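PDB 6UEH: Cow rumen GH26 endo-mannanase from Metagenome, which hydrolyses internal beta-1,4-mannosidic linkages of mannans, probably including galactomannan, as a rumen glycoside hydrolase of family 26. Local coordinates for residues Gln158-Leu161 against Gly162-Gly166; Asp218-Thr221 against Glu222-Glu226; Asp248-Glu251 against Leu252-Val256; Thr268-Thr271 against Ala272-Ile275; Pro409-Tyr412 against Thr413-Phe417. All coordinates share one frame; numbering follows the deposited sequence.

Contact 1 (Gln158-Leu161 against Gly162-Gly166); sequences QDYL and GSVYG
Gly162 N bonds to Gln158 O at 2.9 Å in regular alpha-helical fashion, whereas Ser163 N to Tyr160 O and Val164 N to Leu161 O are i to i+3 bonds, with the donors above the carbonyl planes, so the backbone tightens toward 3-10 spacing. This is the C-terminal part of helix 152-164, which precedes strand 169-174 in the TIM barrel of the family 26 domain. With CG opposite the backbone N (chi1 166°), the Tyr160 ring leans past its own carbonyl carbon toward Val164. The two side chains cross obliquely, and Val164 CG1 lies 4.2 Å from Tyr160 CZ. Ile477 lies against both of them, and Pro483 against the ring. With an alanine at Tyr160, Val164 CG1 would probably lose its aromatic neighbour and a gap would open beside Ile477. Ser163 OG comes to 2.5 Å from Tyr160 O, too short to be taken at face value as a normal hydrogen bond; the same carbonyl accepts Ser163 N. Tyr165, in the loop that follows, has its OH bonded to Ile424 N and its CB 3.6 Å from Leu161 O. Leu161 O also has the second methyl of Val164 close by, CG2 standing 3.3 Å from that oxygen.

Contact 2 (Asp218-Thr221 against Glu222-Glu226); sequences DQTT and ERVIE
Arg223 NH1 donates to Asp218 O at 2.6 Å, a bond lying in the carbonyl plane and close to the guanidinium plane. NH2 of Arg223 adds a weak second bond to Asp218 O at 3.0 Å, so the fork of the guanidinium holds one carbonyl at its edge. Gln219 O and Thr220 CA sit over one face of the same group. Beyond these segments Arg223 NH2 forms a salt bridge with Glu175, and Tyr185 makes a cation-pi contact with the arginine. Asp218 OD1 takes Thr220 OG1 at 2.7 Å and Thr220 N at 3.1 Å, both from one face of its carboxylate; the second bond closes an Asx turn that leads into helix 220-230, with Gln219 at the N-cap position. This helix links strands 202-206 and 234-238 as a beta-alpha-beta crossover of the TIM barrel. Gln219 and Glu222, each bent at chi2, stack amide on carboxylate with planes 28° apart, Gln219 OE1 lying 3.3 Å from Glu222 CD. Arg298 pairs with Glu222 OE2. On the barrel side, Thr220 CG2 meets Val224 CG2 at 4.0 Å, and Phe205 of strand 202-206 touches both residues.

Contact 3 (Asp248-Glu251 against Leu252-Val256); sequences DSYE and LGDKV
Glu251 and Asp254 close a type II beta turn, Asp254 N donating to Glu251 O at 3.1 Å, in the long surface loop between strands 243-244 and 261-262 of the barrel domain. Gly253 takes the third position with phi 98°, where a side chain would press on the preceding carbonyl. A second direct bond returns the other way: Glu251 N reaches Asp254 OD2 at 2.7 Å from above the carboxylate plane. With CG beside the backbone N (chi1 -78°), Asp254 turns its carboxylate back over the turn to receive it. Two waters add indirect links. The first accepts from Tyr250 OH in the plane of the ring and donates to Asp254 O, both at 2.7 Å; the second donates to Glu251 OE1 and Asp254 OD1, a bridge that probably eases the nearness of two like charges. Packing centres on the Tyr250 ring. Leu252 N lies over one face, and Leu252 CD2 is 4.0 Å from Tyr250 CE2. Asp254 CB sits 3.7 Å from Tyr250 CE1, its carboxylate nearly perpendicular to the ring. Leu213 touches both Tyr250 and Val256, and Val256 CG2 meets the ring edge, 3.9 Å from Tyr250 CD1.

Contact 4 (Thr268-Thr271 against Ala272-Ile275); sequences TFKT and ADCI
A short 3-10 segment joins Lys270 and Thr271 to Asp273 and Cys274, in the loop between strand 261-262 and helix 280-301 of the TIM-barrel domain. Asp273 N donates to Lys270 O at 3.0 Å, and Cys274 N to Thr271 O at 3.2 Å. In both bonds the donor stands well above the carbonyl plane, and the acceptor lies three residues before the donor. The second is the straighter, with an N-H...O angle of 164°. Side chains then follow the turn. Lys270 and Asp273 lie alongside one another and point the same way, each with CG beside its own backbone N (chi1 -67° in the lysine). The carboxylate meets the aliphatic part of the lysine: Asp273 OD2 is 3.4 Å from Lys270 CD, while the chain bends at its last torsion and holds NZ 5.4 Å from that oxygen, too far for a salt bridge, although the opposite charges may still attract. On the buried side Cys274 CB comes up to the edge of the Phe269 ring, 3.8 Å from CZ. That ring also meets Phe247 and Trp328 edge-to-face. Thr271 turns its hydroxyl outward from the turn, where OG1 bonds to Trp328 O, and its side chain also packs on Ile340 of helix 334-351. Glu281 OE2 accepts from Lys270 N, and Asn282 ND2 donates to Cys274 O, tying both ends of the turn to the start of the following helix. Two consecutive i to i+3 backbone bonds are the hallmark of a short 3-10 helix.

Contact 5 (Pro409-Tyr412 against Thr413-Phe417); sequences PIFY and TLLNF
Asn416 reaches back to Tyr412 along helix 408-417, the helix of the beta-alpha-beta unit between strands 382-387 and 423-429 of the TIM barrel. From its start at CB, the asparagine side chain passes 3.5 Å from Tyr412 O. Because CG stands beside the backbone N (chi1 -73°), the chain stays close to the helix, and CG is 3.4 Å from the same Tyr412 O. At the tip ND2 donates to Tyr412 O at 2.6 Å, with that oxygen tilted out of the amide plane and the N-H...O angle bent to 139°. The backbone N of Asn416 takes Tyr412 O from the opposite face at 3.0 Å, so two N-H groups grip one carbonyl. Nearly one turn earlier Thr413 does the same with a hydroxyl: OG1 donates to Pro409 O at 2.8 Å, and Thr413 N reaches it at 2.9 Å from the other face. A valine in place of Thr413 would probably leave Pro409 O with the backbone N-H of this residue as its one donor across the contact and set a methyl against the face the hydroxyl now holds. The barrel side is apolar. Ile410 and Leu414 run side by side, CG2 of the former against CD1 of the latter, and both touch Tyr385. Phe411, Leu414 and Leu415 pack on Ile424. Away from the strands, Phe411 meets Trp445 edge-to-face. Leu415 CD1 comes obliquely to two rings, 3.9 Å from Phe411 CE2 and 4.3 Å from Tyr412 CD1.

Contacts 1, 2 and 5 each lie along a barrel helix and send apolar side chains onto the parallel strands, whereas contacts 3 and 4 are turns in loops. Contact 3 is the most exposed, and two waters complete its polar links; contact 4 is partly buried against helices 280-301 and 334-351. Contacts 1 and 5 touch directly, Tyr165 OH lying 3.5 Å from Phe411 CZ, and both pack on strand 423-429. Contacts 3 and 4 also meet, Asp248 N standing 3.6 Å from Thr268 OG1. Charge matters most in contact 2, at a helix start, while contact 5 has side chains that double up on backbone carbonyls, as Ser163 of contact 1 may do.

Contact 1 (Gln158-Leu161 against Gly162-Gly166)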
loop_
_atom_site.group_PDB
_atom_site.type_symbol
_atom_site.label_atom_id
_atom_site.label_comp_id
_atom_site.label_asym_id
_atom_site.label_seq_id
_atom_site.Cartn_x
_atom_site.Cartn_y
_atom_site.Cartn_z
ATOM N N GLN A 158 14.153 12.254 1.326
ATOM C CA GLN A 158 13.870 10.944 1.903
ATOM C C GLN A 158 14.049 10.955 3.419
ATOM O O GLN A 158 13.278 10.326 4.150
ATOM C CB GLN A 158 14.765 9.872 1.274
ATOM C CG GLN A 158 14.482 8.445 1.749
ATOM C CD GLN A 158 13.259 7.821 1.084
ATOM O OE1 GLN A 158 12.317 8.516 0.704
ATOM N NE2 GLN A 158 13.278 6.500 0.939
ATOM N N ASP A 159 15.059 11.677 3.891
ATOM C CA ASP A 159 15.308 11.770 5.324
ATOM C C ASP A 159 14.214 12.567 6.022
ATOM O O ASP A 159 13.819 12.229 7.136
ATOM C CB ASP A 159 16.679 12.389 5.597
ATOM C CG ASP A 159 17.802 11.388 5.445
ATOM O OD1 ASP A 159 17.558 10.184 5.673
ATOM O OD2 ASP A 159 18.925 11.800 5.095
ATOM N N TYR A 160 13.722 13.619 5.372
ATOM C CA TYR A 160 12.600 14.370 5.924
ATOM C C TYR A 160 11.377 13.472 6.067
ATOM O O TYR A 160 10.685 13.507 7.086
ATOM C CB TYR A 160 12.238 15.577 5.059
ATOM C CG TYR A 160 10.888 16.147 5.441
ATOM C CD1 TYR A 160 10.746 16.942 6.571
ATOM C CD2 TYR A 160 9.748 15.861 4.692
ATOM C CE1 TYR A 160 9.515 17.449 6.936
ATOM C CE2 TYR A 160 8.511 16.364 5.054
ATOM C CZ TYR A 160 8.401 17.158 6.175
ATOM O OH TYR A 160 7.174 17.665 6.539
ATOM N N LEU A 161 11.107 12.685 5.029
ATOM C CA LEU A 161 9.988 11.749 5.045
ATOM C C LEU A 161 10.135 10.758 6.194
ATOM O O LEU A 161 9.173 10.465 6.900
ATOM C CB LEU A 161 9.888 11.000 3.714
ATOM C CG LEU A 161 9.668 11.867 2.473
ATOM C CD1 LEU A 161 9.695 11.027 1.198
ATOM C CD2 LEU A 161 8.362 12.639 2.585
ATOM N N GLY A 162 11.350 10.251 6.378
ATOM C CA GLY A 162 11.630 9.332 7.463
ATOM C C GLY A 162 11.431 9.977 8.823
ATOM O O GLY A 162 11.137 9.295 9.804
ATOM N N SER A 163 11.584 11.298 8.879
ATOM C CA SER A 163 11.512 12.017 10.147
ATOM C C SER A 163 10.075 12.181 10.629
ATOM O O SER A 163 9.838 12.424 11.809
ATOM C CB SER A 163 12.182 13.392 10.028
ATOM O OG SER A 163 11.357 14.312 9.334
ATOM N N VAL A 164 9.114 12.047 9.720
ATOM C CA VAL A 164 7.712 12.189 10.097
ATOM C C VAL A 164 6.969 10.857 10.019
ATOM O O VAL A 164 5.817 10.759 10.437
ATOM C CB VAL A 164 6.994 13.228 9.213
ATOM C CG1 VAL A 164 7.663 14.589 9.353
ATOM C CG2 VAL A 164 6.981 12.780 7.758
ATOM N N TYR A 165 7.643 9.836 9.497
ATOM C CA TYR A 165 7.051 8.509 9.342
ATOM C C TYR A 165 6.656 7.922 10.691
ATOM O O TYR A 165 7.498 7.763 11.576
ATOM C CB TYR A 165 8.025 7.575 8.623
ATOM C CG TYR A 165 7.435 6.247 8.191
ATOM C CD1 TYR A 165 6.288 6.195 7.409
ATOM C CD2 TYR A 165 8.049 5.047 8.532
ATOM C CE1 TYR A 165 5.752 4.981 6.999
ATOM C CE2 TYR A 165 7.521 3.827 8.124
ATOM C CZ TYR A 165 6.373 3.802 7.357
ATOM O OH TYR A 165 5.844 2.597 6.944
ATOM N N GLY A 166 5.375 7.608 10.842
ATOM C CA GLY A 166 4.865 7.068 12.088
ATOM C C GLY A 166 4.331 8.138 13.024
ATOM O O GLY A 166 3.624 7.832 13.984
#

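Contact 2 (Asp218-Thr221 against Glu222-Glu226)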
loop_
_atom_site.group_PDB
_atom_site.type_symbol
_atom_site.label_atom_id
_atom_site.label_comp_id
_atom_site.label_asym_id
_atom_site.label_seq_id
_atom_site.Cartn_x
_atom_site.Cartn_y
_atom_site.Cartn_z
ATOM N N ASP A 218 2.988 18.933 -22.346
ATOM C CA ASP A 218 1.887 19.366 -21.486
ATOM C C ASP A 218 2.387 20.157 -20.279
ATOM O O ASP A 218 1.641 20.379 -19.324
ATOM C CB ASP A 218 1.034 18.168 -21.029
ATOM C CG ASP A 218 1.804 17.163 -20.170
ATOM O OD1 ASP A 218 2.892 17.482 -19.647
ATOM O OD2 ASP A 218 1.291 16.035 -20.001
ATOM N N GLN A 219 3.656 20.562 -20.333
ATOM C CA GLN A 219 4.267 21.440 -19.332
ATOM C C GLN A 219 4.324 20.837 -17.926
ATOM O O GLN A 219 4.385 21.570 -16.936
ATOM C CB GLN A 219 3.525 22.781 -19.284
ATOM C CG GLN A 219 3.709 23.639 -20.526
ATOM C CD GLN A 219 5.036 24.374 -20.533
ATOM O OE1 GLN A 219 5.385 25.053 -19.569
ATOM N NE2 GLN A 219 5.786 24.236 -21.620
ATOM N N THR A 220 4.316 19.510 -17.841
ATOM C CA THR A 220 4.414 18.828 -16.553
ATOM C C THR A 220 5.710 19.194 -15.829
ATOM O O THR A 220 5.690 19.535 -14.650
ATOM C CB THR A 220 4.337 17.293 -16.713
ATOM O OG1 THR A 220 2.996 16.910 -17.044
ATOM C CG2 THR A 220 4.745 16.593 -15.420
ATOM N N THR A 221 6.827 19.134 -16.550
ATOM C CA THR A 221 8.140 19.411 -15.975
ATOM C C THR A 221 8.212 20.809 -15.365
ATOM O O THR A 221 8.748 20.987 -14.271
ATOM C CB THR A 221 9.250 19.252 -17.031
ATOM O OG1 THR A 221 9.202 17.926 -17.573
ATOM C CG2 THR A 221 10.624 19.494 -16.414
ATOM N N GLU A 222 7.659 21.795 -16.064
ATOM C CA GLU A 222 7.609 23.155 -15.541
ATOM C C GLU A 222 6.773 23.228 -14.263
ATOM O O GLU A 222 7.158 23.893 -13.303
ATOM C CB GLU A 222 7.052 24.120 -16.589
ATOM C CG GLU A 222 8.028 24.470 -17.709
ATOM C CD GLU A 222 8.124 23.395 -18.781
ATOM O OE1 GLU A 222 7.433 22.361 -18.666
ATOM O OE2 GLU A 222 8.892 23.591 -19.749
ATOM N N ARG A 223 5.634 22.541 -14.245
ATOM C CA ARG A 223 4.771 22.565 -13.065
ATOM C C ARG A 223 5.416 21.845 -11.882
ATOM O O ARG A 223 5.197 22.221 -10.734
ATOM C CB ARG A 223 3.400 21.955 -13.375
ATOM C CG ARG A 223 2.515 22.846 -14.244
ATOM C CD ARG A 223 1.081 22.327 -14.330
ATOM N NE ARG A 223 1.025 20.964 -14.853
ATOM C CZ ARG A 223 1.071 20.656 -16.144
ATOM N NH1 ARG A 223 1.179 21.614 -17.055
ATOM N NH2 ARG A 223 1.017 19.386 -16.526
ATOM N N VAL A 224 6.216 20.819 -12.161
ATOM C CA VAL A 224 6.954 20.136 -11.102
ATOM C C VAL A 224 7.972 21.087 -10.480
ATOM O O VAL A 224 8.087 21.185 -9.257
ATOM C CB VAL A 224 7.677 18.878 -11.620
ATOM C CG1 VAL A 224 8.583 18.302 -10.541
ATOM C CG2 VAL A 224 6.670 17.836 -12.085
ATOM N N ILE A 225 8.707 21.790 -11.338
ATOM C CA ILE A 225 9.681 22.778 -10.893
ATOM C C ILE A 225 9.001 23.882 -10.086
ATOM O O ILE A 225 9.486 24.276 -9.023
ATOM C CB ILE A 225 10.432 23.396 -12.086
ATOM C CG1 ILE A 225 11.290 22.330 -12.774
ATOM C CG2 ILE A 225 11.289 24.571 -11.635
ATOM C CD1 ILE A 225 11.993 22.817 -14.021
ATOM N N GLU A 226 7.869 24.362 -10.591
ATOM C CA GLU A 226 7.102 25.400 -9.916
ATOM C C GLU A 226 6.680 24.943 -8.521
ATOM O O GLU A 226 6.840 25.675 -7.545
ATOM C CB GLU A 226 5.872 25.780 -10.748
ATOM C CG GLU A 226 5.240 27.118 -10.384
ATOM C CD GLU A 226 4.309 27.032 -9.189
ATOM O OE1 GLU A 226 3.824 25.921 -8.885
ATOM O OE2 GLU A 226 4.063 28.080 -8.555
#

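Contact 3 (Asp248-Glu251 against Leu252-Val256)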
loop_
_atom_site.group_PDB
_atom_site.type_symbol
_atom_site.label_atom_id
_atom_site.label_comp_id
_atom_site.label_asym_id
_atom_site.label_seq_id
_atom_site.Cartn_x
_atom_site.Cartn_y
_atom_site.Cartn_z
ATOM N N ASP A 248 2.130 -5.080 -34.383
ATOM C CA ASP A 248 2.653 -5.836 -35.517
ATOM C C ASP A 248 2.938 -4.932 -36.713
ATOM O O ASP A 248 3.956 -5.087 -37.387
ATOM C CB ASP A 248 1.679 -6.943 -35.928
ATOM C CG ASP A 248 1.597 -8.061 -34.906
ATOM O OD1 ASP A 248 2.563 -8.235 -34.131
ATOM O OD2 ASP A 248 0.569 -8.770 -34.880
ATOM N N SER A 249 2.037 -3.988 -36.971
ATOM C CA SER A 249 2.178 -3.102 -38.122
ATOM C C SER A 249 2.973 -1.849 -37.770
ATOM O O SER A 249 3.364 -1.085 -38.652
ATOM C CB SER A 249 0.806 -2.709 -38.671
ATOM O OG SER A 249 0.126 -1.854 -37.772
ATOM N N TYR A 250 3.207 -1.641 -36.478
ATOM C CA TYR A 250 3.960 -0.480 -36.024
ATOM C C TYR A 250 5.425 -0.556 -36.440
ATOM O O TYR A 250 6.040 -1.620 -36.404
ATOM C CB TYR A 250 3.860 -0.336 -34.502
ATOM C CG TYR A 250 4.778 0.721 -33.929
ATOM C CD1 TYR A 250 4.438 2.067 -33.985
ATOM C CD2 TYR A 250 5.986 0.374 -33.332
ATOM C CE1 TYR A 250 5.276 3.040 -33.463
ATOM C CE2 TYR A 250 6.830 1.338 -32.810
ATOM C CZ TYR A 250 6.469 2.669 -32.877
ATOM O OH TYR A 250 7.308 3.631 -32.357
ATOM N N GLU A 251 5.971 0.586 -36.848
ATOM C CA GLU A 251 7.404 0.724 -37.073
ATOM C C GLU A 251 7.903 1.940 -36.300
ATOM O O GLU A 251 7.145 2.876 -36.053
ATOM C CB GLU A 251 7.719 0.856 -38.566
ATOM C CG GLU A 251 6.957 -0.124 -39.438
ATOM C CD GLU A 251 7.396 -0.093 -40.885
ATOM O OE1 GLU A 251 7.966 0.934 -41.316
ATOM O OE2 GLU A 251 7.160 -1.094 -41.595
ATOM N N LEU A 252 9.171 1.914 -35.901
ATOM C CA LEU A 252 9.742 3.003 -35.115
ATOM C C LEU A 252 9.627 4.335 -35.852
ATOM O O LEU A 252 9.973 4.435 -37.026
ATOM C CB LEU A 252 11.205 2.714 -34.782
ATOM C CG LEU A 252 11.490 1.476 -33.933
ATOM C CD1 LEU A 252 12.989 1.318 -33.745
ATOM C CD2 LEU A 252 10.780 1.567 -32.591
ATOM N N GLY A 253 9.129 5.350 -35.158
ATOM C CA GLY A 253 8.969 6.664 -35.753
ATOM C C GLY A 253 7.560 6.928 -36.249
ATOM O O GLY A 253 7.236 8.051 -36.637
ATOM N N ASP A 254 6.721 5.895 -36.241
ATOM C CA ASP A 254 5.334 6.039 -36.677
ATOM C C ASP A 254 4.548 6.947 -35.744
ATOM O O ASP A 254 4.657 6.843 -34.523
ATOM C CB ASP A 254 4.633 4.679 -36.755
ATOM C CG ASP A 254 4.992 3.899 -38.002
ATOM O OD1 ASP A 254 5.528 4.501 -38.956
ATOM O OD2 ASP A 254 4.723 2.680 -38.029
ATOM N N LYS A 255 3.754 7.838 -36.328
ATOM C CA LYS A 255 2.792 8.615 -35.565
ATOM C C LYS A 255 1.561 7.761 -35.311
ATOM O O LYS A 255 0.902 7.317 -36.251
ATOM C CB LYS A 255 2.405 9.895 -36.307
ATOM C CG LYS A 255 3.238 11.122 -35.964
ATOM C CD LYS A 255 3.916 11.001 -34.608
ATOM C CE LYS A 255 4.634 12.290 -34.239
ATOM N NZ LYS A 255 5.035 13.073 -35.442
ATOM N N VAL A 256 1.263 7.514 -34.041
ATOM C CA VAL A 256 0.088 6.734 -33.676
ATOM C C VAL A 256 -0.829 7.558 -32.781
ATOM O O VAL A 256 -0.423 7.978 -31.697
ATOM C CB VAL A 256 0.472 5.427 -32.950
ATOM C CG1 VAL A 256 -0.741 4.520 -32.819
ATOM C CG2 VAL A 256 1.592 4.711 -33.687
HETATM O O HOH W 1 6.870 6.158 -33.052
HETATM O O HOH W 2 5.989 3.194 -41.446
#

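Contact 4 (Thr268-Thr271 against Ala272-Ile275)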
loop_
_atom_site.group_PDB
_atom_site.type_symbol
_atom_site.label_atom_id
_atom_site.label_comp_id
_atom_site.label_asym_id
_atom_site.label_seq_id
_atom_site.Cartn_x
_atom_site.Cartn_y
_atom_site.Cartn_z
ATOM N N THR A 268 -0.733 -6.247 -28.875
ATOM C CA THR A 268 0.062 -7.367 -29.365
ATOM C C THR A 268 1.536 -7.170 -29.008
ATOM O O THR A 268 2.379 -8.021 -29.295
ATOM C CB THR A 268 -0.085 -7.542 -30.885
ATOM O OG1 THR A 268 0.225 -6.306 -31.540
ATOM C CG2 THR A 268 -1.511 -7.950 -31.234
ATOM N N PHE A 269 1.829 -6.031 -28.390
ATOM C CA PHE A 269 3.139 -5.753 -27.806
ATOM C C PHE A 269 3.511 -6.868 -26.829
ATOM O O PHE A 269 2.805 -7.102 -25.848
ATOM C CB PHE A 269 3.108 -4.389 -27.102
ATOM C CG PHE A 269 4.438 -3.925 -26.566
ATOM C CD1 PHE A 269 4.867 -4.304 -25.303
ATOM C CD2 PHE A 269 5.232 -3.062 -27.304
ATOM C CE1 PHE A 269 6.079 -3.857 -24.798
ATOM C CE2 PHE A 269 6.445 -2.609 -26.806
ATOM C CZ PHE A 269 6.869 -3.007 -25.553
ATOM N N LYS A 270 4.606 -7.567 -27.112
ATOM C CA LYS A 270 5.064 -8.645 -26.239
ATOM C C LYS A 270 5.829 -8.075 -25.047
ATOM O O LYS A 270 6.978 -7.654 -25.180
ATOM C CB LYS A 270 5.938 -9.636 -27.012
ATOM C CG LYS A 270 5.182 -10.430 -28.068
ATOM C CD LYS A 270 6.069 -11.487 -28.709
ATOM C CE LYS A 270 5.308 -12.288 -29.754
ATOM N NZ LYS A 270 4.767 -11.419 -30.837
ATOM N N THR A 271 5.177 -8.066 -23.888
ATOM C CA THR A 271 5.721 -7.433 -22.688
ATOM C C THR A 271 7.123 -7.931 -22.329
ATOM O O THR A 271 8.020 -7.133 -22.058
ATOM C CB THR A 271 4.788 -7.653 -21.479
ATOM O OG1 THR A 271 3.569 -6.928 -21.681
ATOM C CG2 THR A 271 5.446 -7.172 -20.193
ATOM N N ALA A 272 7.307 -9.247 -22.343
ATOM C CA ALA A 272 8.580 -9.846 -21.954
ATOM C C ALA A 272 9.728 -9.423 -22.871
ATOM O O ALA A 272 10.886 -9.415 -22.459
ATOM C CB ALA A 272 8.462 -11.365 -21.928
ATOM N N ASP A 273 9.408 -9.062 -24.109
ATOM C CA ASP A 273 10.441 -8.736 -25.087
ATOM C C ASP A 273 10.965 -7.309 -24.968
ATOM O O ASP A 273 11.972 -6.968 -25.590
ATOM C CB ASP A 273 9.924 -8.972 -26.510
ATOM C CG ASP A 273 9.906 -10.438 -26.885
ATOM O OD1 ASP A 273 10.555 -11.235 -26.177
ATOM O OD2 ASP A 273 9.254 -10.796 -27.890
ATOM N N CYS A 274 10.306 -6.476 -24.167
ATOM C CA CYS A 274 10.717 -5.077 -24.064
ATOM C C CYS A 274 12.100 -4.948 -23.427
ATOM O O CYS A 274 12.752 -3.915 -23.554
ATOM C CB CYS A 274 9.690 -4.257 -23.275
ATOM S SG CYS A 274 9.723 -4.488 -21.486
ATOM N N ILE A 275 12.548 -6.003 -22.752
ATOM C CA ILE A 275 13.881 -6.010 -22.160
ATOM C C ILE A 275 14.810 -6.978 -22.888
ATOM O O ILE A 275 15.860 -7.359 -22.366
ATOM C CB ILE A 275 13.831 -6.379 -20.667
ATOM C CG1 ILE A 275 13.165 -7.742 -20.476
ATOM C CG2 ILE A 275 13.092 -5.303 -19.884
ATOM C CD1 ILE A 275 13.124 -8.209 -19.035
#

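Contact 5 (Pro409-Tyr412 against Thr413-Phe417)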
loop_
_atom_site.group_PDB
_atom_site.type_symbol
_atom_site.label_atom_id
_atom_site.label_comp_id
_atom_site.label_asym_id
_atom_site.label_seq_id
_atom_site.Cartn_x
_atom_site.Cartn_y
_atom_site.Cartn_z
ATOM N N PRO A 409 -4.838 -3.566 8.433
ATOM C CA PRO A 409 -4.229 -4.852 8.060
ATOM C C PRO A 409 -3.401 -4.804 6.773
ATOM O O PRO A 409 -2.372 -5.478 6.692
ATOM C CB PRO A 409 -5.442 -5.771 7.879
ATOM C CG PRO A 409 -6.468 -5.203 8.778
ATOM C CD PRO A 409 -6.283 -3.716 8.704
ATOM N N ILE A 410 -3.840 -4.027 5.785
ATOM C CA ILE A 410 -3.084 -3.886 4.543
ATOM C C ILE A 410 -1.741 -3.216 4.815
ATOM O O ILE A 410 -0.708 -3.634 4.288
ATOM C CB ILE A 410 -3.857 -3.071 3.485
ATOM C CG1 ILE A 410 -5.139 -3.802 3.080
ATOM C CG2 ILE A 410 -2.985 -2.808 2.260
ATOM C CD1 ILE A 410 -5.934 -3.092 1.996
ATOM N N PHE A 411 -1.759 -2.183 5.652
ATOM C CA PHE A 411 -0.532 -1.476 5.992
ATOM C C PHE A 411 0.500 -2.421 6.605
ATOM O O PHE A 411 1.655 -2.446 6.184
ATOM C CB PHE A 411 -0.814 -0.319 6.951
ATOM C CG PHE A 411 0.426 0.387 7.416
ATOM C CD1 PHE A 411 1.051 1.322 6.604
ATOM C CD2 PHE A 411 0.976 0.108 8.658
ATOM C CE1 PHE A 411 2.200 1.966 7.026
ATOM C CE2 PHE A 411 2.124 0.751 9.086
ATOM C CZ PHE A 411 2.735 1.681 8.269
ATOM N N TYR A 412 0.084 -3.210 7.588
ATOM C CA TYR A 412 1.036 -4.059 8.295
ATOM C C TYR A 412 1.411 -5.312 7.506
ATOM O O TYR A 412 2.481 -5.883 7.721
ATOM C CB TYR A 412 0.492 -4.419 9.678
ATOM C CG TYR A 412 0.644 -3.264 10.637
ATOM C CD1 TYR A 412 1.882 -2.955 11.180
ATOM C CD2 TYR A 412 -0.436 -2.455 10.965
ATOM C CE1 TYR A 412 2.042 -1.887 12.040
ATOM C CE2 TYR A 412 -0.286 -1.383 11.827
ATOM C CZ TYR A 412 0.957 -1.105 12.362
ATOM O OH TYR A 412 1.120 -0.042 13.219
ATOM N N THR A 413 0.550 -5.727 6.583
ATOM C CA THR A 413 0.904 -6.803 5.663
ATOM C C THR A 413 2.050 -6.346 4.759
ATOM O O THR A 413 3.042 -7.061 4.580
ATOM C CB THR A 413 -0.298 -7.240 4.802
ATOM O OG1 THR A 413 -1.304 -7.812 5.644
ATOM C CG2 THR A 413 0.126 -8.270 3.760
ATOM N N LEU A 414 1.911 -5.146 4.204
ATOM C CA LEU A 414 2.953 -4.555 3.372
ATOM C C LEU A 414 4.221 -4.290 4.179
ATOM O O LEU A 414 5.328 -4.460 3.674
ATOM C CB LEU A 414 2.453 -3.258 2.728
ATOM C CG LEU A 414 1.336 -3.415 1.696
ATOM C CD1 LEU A 414 0.848 -2.063 1.203
ATOM C CD2 LEU A 414 1.813 -4.266 0.533
ATOM N N LEU A 415 4.058 -3.876 5.433
ATOM C CA LEU A 415 5.202 -3.587 6.295
ATOM C C LEU A 415 6.034 -4.836 6.528
ATOM O O LEU A 415 7.260 -4.808 6.434
ATOM C CB LEU A 415 4.736 -2.996 7.630
ATOM C CG LEU A 415 5.814 -2.575 8.636
ATOM C CD1 LEU A 415 5.385 -1.322 9.375
ATOM C CD2 LEU A 415 6.109 -3.696 9.627
ATOM N N ASN A 416 5.360 -5.934 6.832
ATOM C CA ASN A 416 6.058 -7.182 7.072
ATOM C C ASN A 416 6.641 -7.767 5.788
ATOM O O ASN A 416 7.641 -8.480 5.837
ATOM C CB ASN A 416 5.127 -8.179 7.758
ATOM C CG ASN A 416 4.870 -7.817 9.208
ATOM O OD1 ASN A 416 5.728 -8.018 10.067
ATOM N ND2 ASN A 416 3.692 -7.270 9.487
ATOM N N PHE A 417 6.028 -7.450 4.649
ATOM C CA PHE A 417 6.581 -7.837 3.350
ATOM C C PHE A 417 8.019 -7.343 3.209
ATOM O O PHE A 417 8.912 -8.100 2.834
ATOM C CB PHE A 417 5.737 -7.280 2.199
ATOM C CG PHE A 417 4.612 -8.181 1.764
ATOM C CD1 PHE A 417 4.507 -9.476 2.245
ATOM C CD2 PHE A 417 3.665 -7.730 0.857
ATOM C CE1 PHE A 417 3.472 -10.299 1.837
ATOM C CE2 PHE A 417 2.631 -8.549 0.444
ATOM C CZ PHE A 417 2.533 -9.834 0.935
#